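Local coordinates for sensor protein (Pseudomonas syringae pv. tomato, PDB 2R8R), which probably acts as the ATP-binding sensor histidine kinase of a two-component system, this chain being its N-terminal KdpD sensor region, at residues A[9-14]-A[206-211]; A[189-194]-A[198-203]; A[108-113]-A[120-125]; A[131-136]-A[145-150]; A[22-27]-A[55-60]. One frame throughout, in Å; residues are numbered along the deposited sequence.

The five contacts belong to one P-loop NTPase-like domain built round a parallel sheet. Contact 1 spans the others along the chain, bringing strand 7-12 to helix 194-209; between its ends come contact 5, contact 3, contact 4 and contact 2, in that order. Contacts 1 and 3 share the sheet through neighbouring strands 7-12 and 119-125, their centres about 15 Å apart, and tie helices to it. Helix 194-209 serves both contacts 1 and 2, and contact 4 touches each of these. Contact 5, which joins a helix to a loop, lies about 28 Å from contacts 2 and 4, centre to centre; those two join helices and loops only.

Contact 1: residues A[9-14]-A[206-211]; sequences VFLGAA and QTAAAQ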
# COMPACT_ATOMS: atom_id res chain seq x y z
N VAL A 9 7.30 4.91 3.47
CA VAL A 9 6.30 3.86 3.65
C VAL A 9 5.33 4.30 4.71
O VAL A 9 5.74 4.62 5.83
CB VAL A 9 6.95 2.53 4.10
CG1 VAL A 9 5.87 1.35 4.27
CG2 VAL A 9 8.11 2.16 3.17
N PHE A 10 4.04 4.33 4.36
CA PHE A 10 2.95 4.48 5.33
C PHE A 10 2.53 3.08 5.75
O PHE A 10 1.93 2.36 4.96
CB PHE A 10 1.79 5.25 4.73
CG PHE A 10 2.15 6.67 4.36
CD1 PHE A 10 1.81 7.75 5.21
CD2 PHE A 10 2.83 6.96 3.16
CE1 PHE A 10 2.14 9.08 4.85
CE2 PHE A 10 3.16 8.29 2.80
CZ PHE A 10 2.80 9.34 3.63
N LEU A 11 2.92 2.71 6.96
CA LEU A 11 2.69 1.38 7.52
C LEU A 11 1.42 1.34 8.36
O LEU A 11 1.16 2.26 9.14
CB LEU A 11 3.86 0.97 8.42
CG LEU A 11 3.75 -0.36 9.21
CD1 LEU A 11 3.76 -1.59 8.24
CD2 LEU A 11 4.89 -0.43 10.27
N GLY A 12 0.64 0.26 8.22
CA GLY A 12 -0.60 0.09 8.96
C GLY A 12 -0.77 -1.36 9.41
O GLY A 12 -0.12 -2.24 8.86
N ALA A 13 -1.66 -1.58 10.40
CA ALA A 13 -1.98 -2.91 10.94
C ALA A 13 -2.92 -3.75 10.04
O ALA A 13 -2.90 -4.97 10.07
CB ALA A 13 -2.62 -2.77 12.33
N ALA A 14 -3.73 -3.06 9.23
CA ALA A 14 -4.81 -3.70 8.50
C ALA A 14 -5.38 -2.72 7.50
O ALA A 14 -5.14 -1.51 7.59
CB ALA A 14 -5.98 -4.18 9.49
N GLN A 206 5.53 -2.61 16.87
CA GLN A 206 6.83 -3.23 17.08
C GLN A 206 7.70 -3.09 15.83
O GLN A 206 8.87 -2.78 15.92
CB GLN A 206 6.65 -4.70 17.44
CG GLN A 206 6.13 -4.97 18.85
CD GLN A 206 5.78 -6.46 19.06
OE1 GLN A 206 5.62 -7.22 18.08
NE2 GLN A 206 5.65 -6.87 20.32
N THR A 207 7.11 -3.31 14.66
CA THR A 207 7.79 -3.04 13.39
C THR A 207 8.29 -1.59 13.28
O THR A 207 9.45 -1.38 12.95
CB THR A 207 6.91 -3.36 12.16
OG1 THR A 207 6.52 -4.74 12.20
CG2 THR A 207 7.68 -3.07 10.80
N ALA A 208 7.42 -0.62 13.58
CA ALA A 208 7.78 0.80 13.48
C ALA A 208 8.86 1.21 14.48
O ALA A 208 9.68 2.10 14.17
CB ALA A 208 6.55 1.72 13.63
N ALA A 209 8.86 0.59 15.66
CA ALA A 209 9.82 0.93 16.70
C ALA A 209 11.21 0.37 16.38
O ALA A 209 12.23 1.01 16.71
CB ALA A 209 9.34 0.41 18.06
N ALA A 210 11.25 -0.81 15.74
CA ALA A 210 12.49 -1.45 15.31
C ALA A 210 13.17 -0.76 14.13
O ALA A 210 14.31 -1.10 13.80
CB ALA A 210 12.22 -2.93 14.95
N GLN A 211 12.50 0.20 13.47
CA GLN A 211 13.11 0.96 12.36
C GLN A 211 14.03 2.04 12.92
O GLN A 211 15.13 2.25 12.38
CB GLN A 211 12.04 1.60 11.46
CG GLN A 211 12.55 2.29 10.14
CD GLN A 211 12.45 1.40 8.86
OE1 GLN A 211 12.14 0.21 8.94
NE2 GLN A 211 12.71 2.01 7.69
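This is an apolar helix-on-sheet contact that brings the C-terminal helix 194-209 onto strand 7-12 of the central parallel sheet, joining nearly the two ends of the modelled chain. Strand 7-12 leads into a probable P-loop (Walker A) ending in helix 19-32, consistent with the family. The contact is small, burying 92 Å² over both sides, and no hydrogen bond crosses it. Leu11 carries the strand side: its CB points at the helix, and with CG anti to the backbone N (chi1 175°) the CD2 branch is the one that touches. It meets Thr207 through carbon alone, at 3.9 Å from Leu11 CD2 to Thr207 CG2 and 4.0 Å to Thr207 CB, the two side chains lying at a slant to each other. Beside this, Leu11 CD2 comes to 4.3 Å from Ala208 CB, so one methyl rests against two successive helix residues. In Thr207 a chi1 of -58° leaves CG2 opposite the backbone N, facing Leu11, and OG1 beside that N; the hydroxyl is hydrogen-bonded to Met203 O, one turn back in the helix. The nearest alpha carbons, Leu11 CA and Ala208 CA, are 7.9 Å apart. Around the contact, Leu159 of strand 158-161 touches both Leu11 and Ala208, Val124 of strand 119-125 touches Leu11, and Val126, Leu129 and Leu132 touch Thr207, while the adjacent Phe10 packs on helix 19-32.

Contact 2: residues A[189-194]-A[198-203]; sequences DAFFTQ and TALREM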
# COMPACT_ATOMS: atom_id res chain seq x y z
N ASP A 189 -14.23 -12.29 7.73
CA ASP A 189 -14.75 -12.58 9.08
C ASP A 189 -13.69 -13.21 9.97
O ASP A 189 -13.62 -12.90 11.15
CB ASP A 189 -16.04 -13.42 9.02
CG ASP A 189 -17.24 -12.63 8.46
OD1 ASP A 189 -17.03 -11.50 7.92
OD2 ASP A 189 -18.39 -13.12 8.54
N ALA A 190 -12.84 -14.06 9.40
CA ALA A 190 -11.77 -14.75 10.15
C ALA A 190 -10.65 -13.78 10.53
O ALA A 190 -9.98 -13.94 11.54
CB ALA A 190 -11.22 -15.98 9.35
N PHE A 191 -10.48 -12.73 9.75
CA PHE A 191 -9.39 -11.79 9.94
C PHE A 191 -9.71 -10.66 10.91
O PHE A 191 -8.95 -10.35 11.83
CB PHE A 191 -9.07 -11.18 8.58
CG PHE A 191 -7.81 -10.37 8.57
CD1 PHE A 191 -6.59 -10.98 8.33
CD2 PHE A 191 -7.86 -8.99 8.77
CE1 PHE A 191 -5.42 -10.24 8.34
CE2 PHE A 191 -6.70 -8.23 8.76
CZ PHE A 191 -5.47 -8.86 8.54
N PHE A 192 -10.83 -9.99 10.63
CA PHE A 192 -11.25 -8.81 11.36
C PHE A 192 -12.01 -9.21 12.58
O PHE A 192 -13.25 -9.25 12.58
CB PHE A 192 -12.13 -7.90 10.49
CG PHE A 192 -11.37 -7.18 9.46
CD1 PHE A 192 -10.89 -5.92 9.70
CD2 PHE A 192 -11.12 -7.77 8.23
CE1 PHE A 192 -10.16 -5.23 8.72
CE2 PHE A 192 -10.39 -7.07 7.26
CZ PHE A 192 -9.90 -5.81 7.54
N THR A 193 -11.25 -9.54 13.61
CA THR A 193 -11.75 -9.66 14.96
C THR A 193 -10.94 -8.73 15.85
O THR A 193 -9.88 -8.23 15.48
CB THR A 193 -11.67 -11.14 15.46
OG1 THR A 193 -10.30 -11.52 15.60
CG2 THR A 193 -12.41 -12.10 14.49
N GLN A 194 -11.48 -8.47 17.02
CA GLN A 194 -10.85 -7.63 18.04
C GLN A 194 -9.49 -8.20 18.41
O GLN A 194 -8.50 -7.49 18.46
CB GLN A 194 -11.79 -7.59 19.27
CG GLN A 194 -11.30 -6.82 20.49
CD GLN A 194 -11.10 -5.33 20.22
OE1 GLN A 194 -11.85 -4.72 19.46
NE2 GLN A 194 -10.10 -4.75 20.85
N THR A 198 -5.91 -6.40 17.30
CA THR A 198 -5.07 -5.99 18.41
C THR A 198 -3.66 -6.54 18.25
O THR A 198 -2.67 -5.81 18.43
CB THR A 198 -5.66 -6.49 19.76
OG1 THR A 198 -6.89 -5.80 20.01
CG2 THR A 198 -4.69 -6.27 20.92
N ALA A 199 -3.59 -7.82 17.88
CA ALA A 199 -2.33 -8.50 17.63
C ALA A 199 -1.56 -7.82 16.49
O ALA A 199 -0.40 -7.56 16.60
CB ALA A 199 -2.60 -10.01 17.32
N LEU A 200 -2.24 -7.53 15.39
CA LEU A 200 -1.62 -6.89 14.22
C LEU A 200 -1.17 -5.44 14.48
O LEU A 200 -0.14 -5.00 13.99
CB LEU A 200 -2.57 -6.93 13.03
CG LEU A 200 -2.79 -8.32 12.45
CD1 LEU A 200 -4.14 -8.37 11.69
CD2 LEU A 200 -1.61 -8.72 11.56
N ARG A 201 -1.96 -4.71 15.28
CA ARG A 201 -1.61 -3.37 15.69
C ARG A 201 -0.31 -3.35 16.50
O ARG A 201 0.52 -2.49 16.31
CB ARG A 201 -2.73 -2.76 16.52
CG ARG A 201 -2.41 -1.37 17.08
CD ARG A 201 -3.53 -0.87 17.92
NE ARG A 201 -3.46 0.57 18.14
CZ ARG A 201 -4.26 1.24 18.96
NH1 ARG A 201 -5.21 0.63 19.67
NH2 ARG A 201 -4.14 2.54 19.05
N GLU A 202 -0.14 -4.31 17.40
CA GLU A 202 1.10 -4.48 18.14
C GLU A 202 2.26 -4.83 17.21
O GLU A 202 3.35 -4.32 17.39
CB GLU A 202 0.90 -5.55 19.20
CG GLU A 202 2.17 -5.99 19.93
CD GLU A 202 1.87 -7.03 21.01
OE1 GLU A 202 1.86 -6.66 22.20
OE2 GLU A 202 1.60 -8.19 20.67
N MSE A 203 2.02 -5.67 16.22
CA MSE A 203 3.04 -5.97 15.21
C MSE A 203 3.49 -4.73 14.44
O MSE A 203 4.67 -4.51 14.25
CB MSE A 203 2.54 -7.03 14.21
CG MSE A 203 2.60 -8.45 14.77
SE MSE A 203 2.00 -9.81 13.53
CE MSE A 203 0.48 -10.52 14.50
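The contact spans the sharp junction between helix 185-191 and helix 194-209. Phe192 is the centre of an inverse gamma turn, and Thr193 follows as the N-cap of the second helix, its OG1 accepting from Asn196 N. The first turn of that helix is fastened by Gln194 O, which takes two bonds from one residue. Thr198 N reaches Gln194 O at 3.0 Å with an N-H...O angle of 153°, the ordinary helical bond, and Thr198 OG1 donates to Gln194 O at 2.8 Å. The two donors approach from opposite faces of the carbonyl plane, the hydroxyl tilted 33° from it. A chi1 of -68° makes this possible, placing OG1 next to the backbone N of Thr198. Farther along, Phe191 and Leu200 bridge the two helices. Leu200 CD1 lies 3.5 Å from Phe191 CZ, with Phe191 CE2 at 3.9 Å and CE1 at 4.0 Å, and the side chains cross at about a right angle. The Phe191 ring also covers part of its neighbour, since Phe191 CD2 sits 3.4 Å above the Phe192 ring plane, offset toward the rim. Leu200 additionally touches Val126, and Phe191 touches Gln127 and Thr140. The chemistry is thus divided: a doubly gripped carbonyl at the exposed helix start, and a buried apolar clasp holding the helices together.

Contact 3: residues A[108-113]-A[120-125]; sequences QDIQEL and VYTTVN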
# COMPACT_ATOMS: atom_id res chain seq x y z
N GLN A 108 9.89 -4.15 -6.73
CA GLN A 108 10.93 -3.99 -7.76
C GLN A 108 10.66 -2.84 -8.70
O GLN A 108 11.59 -2.17 -9.13
CB GLN A 108 11.06 -5.26 -8.60
CG GLN A 108 11.55 -6.43 -7.86
CD GLN A 108 11.45 -7.69 -8.70
OE1 GLN A 108 10.54 -8.47 -8.49
NE2 GLN A 108 12.37 -7.87 -9.68
N ASP A 109 9.41 -2.63 -9.07
CA ASP A 109 9.00 -1.44 -9.81
C ASP A 109 9.43 -0.17 -9.08
O ASP A 109 9.98 0.75 -9.66
CB ASP A 109 7.47 -1.38 -9.95
CG ASP A 109 6.87 -2.48 -10.85
OD1 ASP A 109 7.61 -3.30 -11.48
OD2 ASP A 109 5.62 -2.48 -10.93
N ILE A 110 9.16 -0.14 -7.78
CA ILE A 110 9.55 0.93 -6.90
C ILE A 110 11.06 1.12 -6.84
O ILE A 110 11.55 2.24 -6.91
CB ILE A 110 8.95 0.73 -5.47
CG1 ILE A 110 7.44 1.00 -5.51
CG2 ILE A 110 9.67 1.60 -4.48
CD1 ILE A 110 6.63 0.52 -4.33
N GLN A 111 11.81 0.04 -6.71
CA GLN A 111 13.26 0.18 -6.63
C GLN A 111 13.76 0.83 -7.91
O GLN A 111 14.65 1.64 -7.85
CB GLN A 111 14.00 -1.17 -6.37
CG GLN A 111 13.75 -1.91 -5.05
CD GLN A 111 14.06 -1.09 -3.82
OE1 GLN A 111 15.11 -0.44 -3.74
NE2 GLN A 111 13.17 -1.13 -2.83
N GLU A 112 13.18 0.47 -9.05
CA GLU A 112 13.57 1.03 -10.35
C GLU A 112 13.31 2.53 -10.48
O GLU A 112 14.12 3.25 -11.04
CB GLU A 112 12.87 0.32 -11.53
CG GLU A 112 13.56 0.60 -12.84
CD GLU A 112 13.01 -0.12 -14.04
OE1 GLU A 112 11.87 -0.61 -13.99
OE2 GLU A 112 13.75 -0.18 -15.07
N LEU A 113 12.16 2.97 -9.98
CA LEU A 113 11.84 4.41 -9.92
C LEU A 113 12.85 5.10 -9.05
O LEU A 113 13.33 6.14 -9.39
CB LEU A 113 10.44 4.63 -9.33
CG LEU A 113 9.25 4.10 -10.15
CD1 LEU A 113 8.03 4.03 -9.28
CD2 LEU A 113 9.07 5.00 -11.41
N VAL A 120 9.40 8.03 -3.98
CA VAL A 120 8.22 7.21 -3.90
C VAL A 120 7.57 7.23 -2.52
O VAL A 120 8.24 7.09 -1.50
CB VAL A 120 8.49 5.73 -4.34
CG1 VAL A 120 7.20 4.93 -4.17
CG2 VAL A 120 9.00 5.64 -5.81
N TYR A 121 6.25 7.42 -2.51
CA TYR A 121 5.41 7.17 -1.31
C TYR A 121 4.66 5.87 -1.56
O TYR A 121 4.20 5.62 -2.67
CB TYR A 121 4.37 8.29 -1.09
CG TYR A 121 4.87 9.64 -0.57
CD1 TYR A 121 6.21 9.91 -0.40
CD2 TYR A 121 3.95 10.66 -0.27
CE1 TYR A 121 6.65 11.17 0.05
CE2 TYR A 121 4.38 11.90 0.20
CZ TYR A 121 5.73 12.14 0.37
OH TYR A 121 6.14 13.37 0.85
N THR A 122 4.57 5.04 -0.53
CA THR A 122 3.90 3.74 -0.65
C THR A 122 3.18 3.38 0.63
O THR A 122 3.41 3.97 1.67
CB THR A 122 4.91 2.59 -1.10
OG1 THR A 122 4.18 1.45 -1.56
CG2 THR A 122 5.86 2.16 0.04
N THR A 123 2.27 2.42 0.54
CA THR A 123 1.53 1.90 1.70
C THR A 123 1.75 0.40 1.80
O THR A 123 1.93 -0.29 0.79
CB THR A 123 0.06 2.19 1.54
OG1 THR A 123 -0.41 1.45 0.41
CG2 THR A 123 -0.18 3.70 1.31
N VAL A 124 1.75 -0.11 3.03
CA VAL A 124 1.78 -1.53 3.24
C VAL A 124 1.14 -1.86 4.59
O VAL A 124 1.32 -1.11 5.56
CB VAL A 124 3.21 -2.06 3.18
CG1 VAL A 124 4.03 -1.69 4.47
CG2 VAL A 124 3.22 -3.59 2.87
N ASN A 125 0.42 -2.99 4.64
CA ASN A 125 -0.03 -3.60 5.90
C ASN A 125 1.02 -4.52 6.48
O ASN A 125 1.73 -5.20 5.75
CB ASN A 125 -1.34 -4.35 5.73
CG ASN A 125 -2.49 -3.43 5.55
OD1 ASN A 125 -3.33 -3.60 4.65
ND2 ASN A 125 -2.52 -2.41 6.36
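Apolar packing makes up most of this contact. Val120, on strand 119-125, fits its two methyls against two residues of helix 106-115: Val120 CG1 lies 4.2 Å from Ile110 CG2, and Val120 CG2 lies 3.9 Å from both Leu113 CB and Leu113 CD1. Ile110 and Leu113, three residues apart, face the sheet together, and Leu113 crosses Val120 at about a right angle. With CG1 standing opposite the backbone N (chi1 178°), Val120 spreads one methyl toward each helical partner. A carbon-to-hydroxyl contact follows two residues along the strand, on the same face, where Ile110 CD1 comes within 3.8 Å of Thr122 OG1; this buried hydroxyl has its polar partner in Val90 O of the adjoining strand. No hydrogen bond joins the two segments, and 166 Å² is buried between them. The axes of segments 108-113 and 120-125 approach to 9.8 Å, with an angle of 162° between their N-to-C directions, close to antiparallel. Strand 87-90, helix 106-115 and strand 119-125 form a beta-alpha-beta crossover, in which the helix returns over the sheet between two neighbouring parallel strands, as in the alpha/beta fold of P-loop NTPases.

Contact 4: residues A[131-136]-A[145-150]; sequences SLNDQV and RETLPD. With SO4 (sulfate ion), chain E.
Ser131 and Asp150 face each other with the serine set against both oxygens of the carboxylate. Asp150 OD1 receives Ser131 N at 3.1 Å, nearly straight at 171°, through its syn lone pair, the one on the side of OD2. The hydroxyl is modelled next to the other oxygen, with Ser131 OG 2.4 Å from Asp150 OD2, a bond of doubtful length. A chi1 of 61° brings OG to the side where the amide already meets the carboxylate. Two residues on, Asn133 lies across Thr147 at about a right angle, with Asn133 ND2 3.4 Å from Thr147 CG2. That approach is packing; the amide nitrogen donates instead to Val144 O. Segment 131-136 leads into helix 133-140, while residues 145-150 are the later part of the connection that follows it, up to the start of helix 150-154; the contact therefore sets the start of one helix against the end of the loop leading from it to the next, at the protein surface. The connection has other ties: Leu148 makes backbone bonds with His128 and Glu130, and Thr147 O accepts from Lys105 NZ. At the far end of the segment the CB of Arg145 points away from residues 131-136, and its chain, extended from CG to NE, presents NH2 to a sulfate ion that probably came from the crystallisation liquor. Arg145 NH2 is 3.0 Å from sulfate O3 and makes a weak bond of 3.2 Å to O4, while Gln143 N also binds the ion.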
# COMPACT_ATOMS: atom_id res chain seq x y z
N SER A 131 9.14 -12.04 7.65
CA SER A 131 9.41 -12.46 9.04
C SER A 131 8.16 -12.75 9.88
O SER A 131 8.23 -13.50 10.85
CB SER A 131 10.22 -11.39 9.75
OG SER A 131 9.48 -10.17 9.79
N LEU A 132 7.03 -12.14 9.50
CA LEU A 132 5.76 -12.21 10.23
C LEU A 132 4.71 -13.15 9.59
O LEU A 132 3.59 -13.25 10.11
CB LEU A 132 5.17 -10.77 10.34
CG LEU A 132 5.96 -9.73 11.16
CD1 LEU A 132 5.27 -8.34 11.21
CD2 LEU A 132 6.23 -10.25 12.60
N ASN A 133 5.03 -13.82 8.47
CA ASN A 133 4.03 -14.60 7.69
C ASN A 133 3.34 -15.69 8.54
O ASN A 133 2.11 -15.78 8.57
CB ASN A 133 4.67 -15.26 6.44
CG ASN A 133 3.62 -15.76 5.41
OD1 ASN A 133 3.32 -16.98 5.33
ND2 ASN A 133 3.10 -14.85 4.60
N ASP A 134 4.17 -16.49 9.22
CA ASP A 134 3.76 -17.57 10.12
C ASP A 134 3.05 -17.08 11.39
O ASP A 134 2.07 -17.65 11.81
CB ASP A 134 4.96 -18.44 10.49
CG ASP A 134 5.56 -19.17 9.28
OD1 ASP A 134 4.99 -19.04 8.17
OD2 ASP A 134 6.60 -19.88 9.43
N GLN A 135 3.55 -16.02 12.01
CA GLN A 135 2.84 -15.40 13.13
C GLN A 135 1.44 -14.96 12.69
O GLN A 135 0.46 -15.30 13.35
CB GLN A 135 3.64 -14.23 13.71
CG GLN A 135 3.16 -13.75 15.07
CD GLN A 135 4.00 -12.59 15.61
OE1 GLN A 135 5.00 -12.21 14.99
NE2 GLN A 135 3.61 -12.03 16.75
N VAL A 136 1.34 -14.25 11.57
CA VAL A 136 0.03 -13.83 11.06
C VAL A 136 -0.92 -15.01 10.74
O VAL A 136 -2.09 -14.97 11.12
CB VAL A 136 0.14 -12.89 9.82
CG1 VAL A 136 -1.26 -12.52 9.24
CG2 VAL A 136 0.91 -11.63 10.18
N ARG A 145 -0.35 -14.51 1.02
CA ARG A 145 0.27 -14.92 -0.23
C ARG A 145 1.18 -13.87 -0.89
O ARG A 145 2.11 -14.24 -1.59
CB ARG A 145 -0.82 -15.32 -1.23
CG ARG A 145 -1.53 -16.59 -0.82
CD ARG A 145 -2.80 -16.79 -1.62
NE ARG A 145 -3.66 -17.74 -0.93
CZ ARG A 145 -3.49 -19.05 -0.92
NH1 ARG A 145 -2.49 -19.61 -1.56
NH2 ARG A 145 -4.33 -19.80 -0.24
N GLU A 146 0.87 -12.58 -0.72
CA GLU A 146 1.74 -11.51 -1.23
C GLU A 146 2.65 -11.09 -0.05
O GLU A 146 2.18 -10.52 0.92
CB GLU A 146 0.92 -10.32 -1.76
CG GLU A 146 0.11 -10.60 -3.05
CD GLU A 146 -0.61 -9.36 -3.58
OE1 GLU A 146 -1.25 -8.67 -2.73
OE2 GLU A 146 -0.57 -9.06 -4.81
N THR A 147 3.93 -11.42 -0.14
CA THR A 147 4.88 -11.06 0.91
C THR A 147 5.92 -10.04 0.41
O THR A 147 6.09 -9.81 -0.79
CB THR A 147 5.65 -12.29 1.42
OG1 THR A 147 6.36 -12.86 0.33
CG2 THR A 147 4.72 -13.34 2.08
N LEU A 148 6.59 -9.42 1.39
CA LEU A 148 7.59 -8.35 1.19
C LEU A 148 8.84 -8.70 2.01
O LEU A 148 8.75 -9.02 3.19
CB LEU A 148 7.00 -7.00 1.65
CG LEU A 148 7.90 -5.78 1.47
CD1 LEU A 148 7.98 -5.43 -0.05
CD2 LEU A 148 7.46 -4.59 2.37
N PRO A 149 10.02 -8.69 1.38
CA PRO A 149 11.20 -8.91 2.21
C PRO A 149 11.34 -7.77 3.19
O PRO A 149 11.13 -6.59 2.83
CB PRO A 149 12.37 -8.96 1.21
CG PRO A 149 11.74 -9.27 -0.10
CD PRO A 149 10.39 -8.55 -0.04
N ASP A 150 11.66 -8.12 4.43
CA ASP A 150 11.76 -7.13 5.49
C ASP A 150 12.73 -5.99 5.12
O ASP A 150 12.47 -4.83 5.42
CB ASP A 150 12.17 -7.79 6.79
CG ASP A 150 11.12 -8.75 7.30
OD1 ASP A 150 10.67 -9.59 6.50
OD2 ASP A 150 10.75 -8.67 8.49
S SO4 E . -6.31 -19.30 2.64
O1 SO4 E . -7.62 -19.64 2.11
O2 SO4 E . -6.32 -19.04 4.07
O3 SO4 E . -5.36 -20.42 2.46
O4 SO4 E . -5.95 -18.08 1.92

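Contact 5: residues A[22-27]-A[55-60]; sequences AMLQAA and NGLPQQ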
# COMPACT_ATOMS: atom_id res chain seq x y z
N ALA A 22 -3.70 9.10 4.24
CA ALA A 22 -2.49 9.73 4.77
C ALA A 22 -1.45 10.00 3.68
O ALA A 22 -0.90 11.10 3.59
CB ALA A 22 -1.87 8.91 5.91
N MSE A 23 -1.21 9.01 2.83
CA MSE A 23 -0.35 9.18 1.69
C MSE A 23 -0.80 10.32 0.74
O MSE A 23 0.05 11.07 0.23
CB MSE A 23 -0.20 7.87 0.92
CG MSE A 23 0.67 8.04 -0.34
SE MSE A 23 0.91 6.45 -1.42
CE MSE A 23 -0.96 6.14 -1.96
N LEU A 24 -2.12 10.42 0.49
CA LEU A 24 -2.62 11.40 -0.44
C LEU A 24 -2.55 12.81 0.13
O LEU A 24 -2.24 13.75 -0.62
CB LEU A 24 -4.03 11.05 -0.92
CG LEU A 24 -4.17 9.79 -1.80
CD1 LEU A 24 -5.62 9.65 -2.24
CD2 LEU A 24 -3.24 9.82 -3.00
N GLN A 25 -2.79 12.95 1.45
CA GLN A 25 -2.58 14.24 2.15
C GLN A 25 -1.12 14.65 2.18
O GLN A 25 -0.81 15.83 2.02
CB GLN A 25 -3.10 14.20 3.60
CG GLN A 25 -4.62 14.18 3.78
CD GLN A 25 -5.29 15.51 3.37
OE1 GLN A 25 -4.67 16.39 2.76
NE2 GLN A 25 -6.57 15.65 3.71
N ALA A 26 -0.21 13.70 2.36
CA ALA A 26 1.22 14.01 2.31
C ALA A 26 1.57 14.51 0.92
O ALA A 26 2.36 15.44 0.75
CB ALA A 26 2.06 12.81 2.69
N ALA A 27 0.96 13.89 -0.07
CA ALA A 27 1.23 14.19 -1.49
C ALA A 27 0.73 15.59 -1.90
O ALA A 27 1.36 16.28 -2.69
CB ALA A 27 0.60 13.11 -2.34
N ASN A 55 -8.32 13.04 -7.16
CA ASN A 55 -8.71 13.83 -8.32
C ASN A 55 -8.06 15.21 -8.37
O ASN A 55 -8.10 15.84 -9.41
CB ASN A 55 -10.25 13.93 -8.44
CG ASN A 55 -10.88 12.61 -8.97
OD1 ASN A 55 -12.07 12.34 -8.68
ND2 ASN A 55 -10.10 11.78 -9.73
N GLY A 56 -7.45 15.65 -7.28
CA GLY A 56 -6.60 16.84 -7.30
C GLY A 56 -5.13 16.63 -7.64
O GLY A 56 -4.35 17.59 -7.60
N LEU A 57 -4.73 15.40 -7.94
CA LEU A 57 -3.35 15.06 -8.21
C LEU A 57 -3.22 14.56 -9.64
O LEU A 57 -4.13 13.90 -10.15
CB LEU A 57 -2.88 13.95 -7.25
CG LEU A 57 -2.80 14.28 -5.76
CD1 LEU A 57 -2.68 12.99 -4.92
CD2 LEU A 57 -1.66 15.24 -5.48
N PRO A 58 -2.09 14.88 -10.31
CA PRO A 58 -1.86 14.26 -11.60
C PRO A 58 -1.84 12.74 -11.47
O PRO A 58 -1.37 12.19 -10.45
CB PRO A 58 -0.48 14.79 -11.99
CG PRO A 58 -0.35 16.08 -11.21
CD PRO A 58 -0.97 15.76 -9.92
N GLN A 59 -2.35 12.06 -12.51
CA GLN A 59 -2.51 10.61 -12.48
C GLN A 59 -1.98 9.98 -13.75
O GLN A 59 -2.23 10.48 -14.85
CB GLN A 59 -3.98 10.29 -12.32
CG GLN A 59 -4.53 10.67 -10.94
CD GLN A 59 -6.03 10.66 -10.94
OE1 GLN A 59 -6.63 9.73 -11.44
NE2 GLN A 59 -6.63 11.68 -10.38
N GLN A 60 -1.23 8.88 -13.59
CA GLN A 60 -0.70 8.14 -14.73
C GLN A 60 -1.63 6.99 -15.09
O GLN A 60 -1.78 6.09 -14.30
CB GLN A 60 0.68 7.63 -14.39
CG GLN A 60 1.41 6.91 -15.52
CD GLN A 60 1.87 7.85 -16.62
OE1 GLN A 60 2.61 8.81 -16.36
NE2 GLN A 60 1.42 7.58 -17.87
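Leu24 and Ala27 meet Leu57 through methyl groups alone, so no ring or amide presents a face or an edge across this contact. The planar side chain to note in the loop is the amide of Gln59, which works within its own stretch of chain: its NE2 makes a weak bond of 3.4 Å to Leu57 O, at an N-H...O angle of 148°, and another weak one to Leu54 O, beside the bend that carries Leu57. The packing itself centres on one branch. Leu57 CD1 lies 3.7 Å from Leu24 CD2 and 4.2 Å from Ala27 CB, touching two helix residues three apart on the same flank. Leu57 directs its CB at the helix, and with chi2 at 165° CD1 becomes the far end of an extended chain, which explains why this methyl makes the contacts. On the helix the bond from CA to CB of Leu24 points past the loop, yet CD2 reaches back to it, whereas Ala27 faces Leu57 directly. The alpha carbons of Ala27 and Leu57 stay 8.2 Å apart, and 121 Å² is buried with no hydrogen bond between the segments. All three residues are buried. Helix 19-32 begins at the end of the probable P-loop (Walker A), consistent with the family. Leu89 of strand 87-90 touches all three from the sheet, Leu24 also meets Thr50 and Leu53 of helix 48-54, and backbone bonds of Ala39 with Pro58 and Gln60 tie the loop to edge strand 37-39, placing the contact between helix 19-32, helix 48-54 and the sheet.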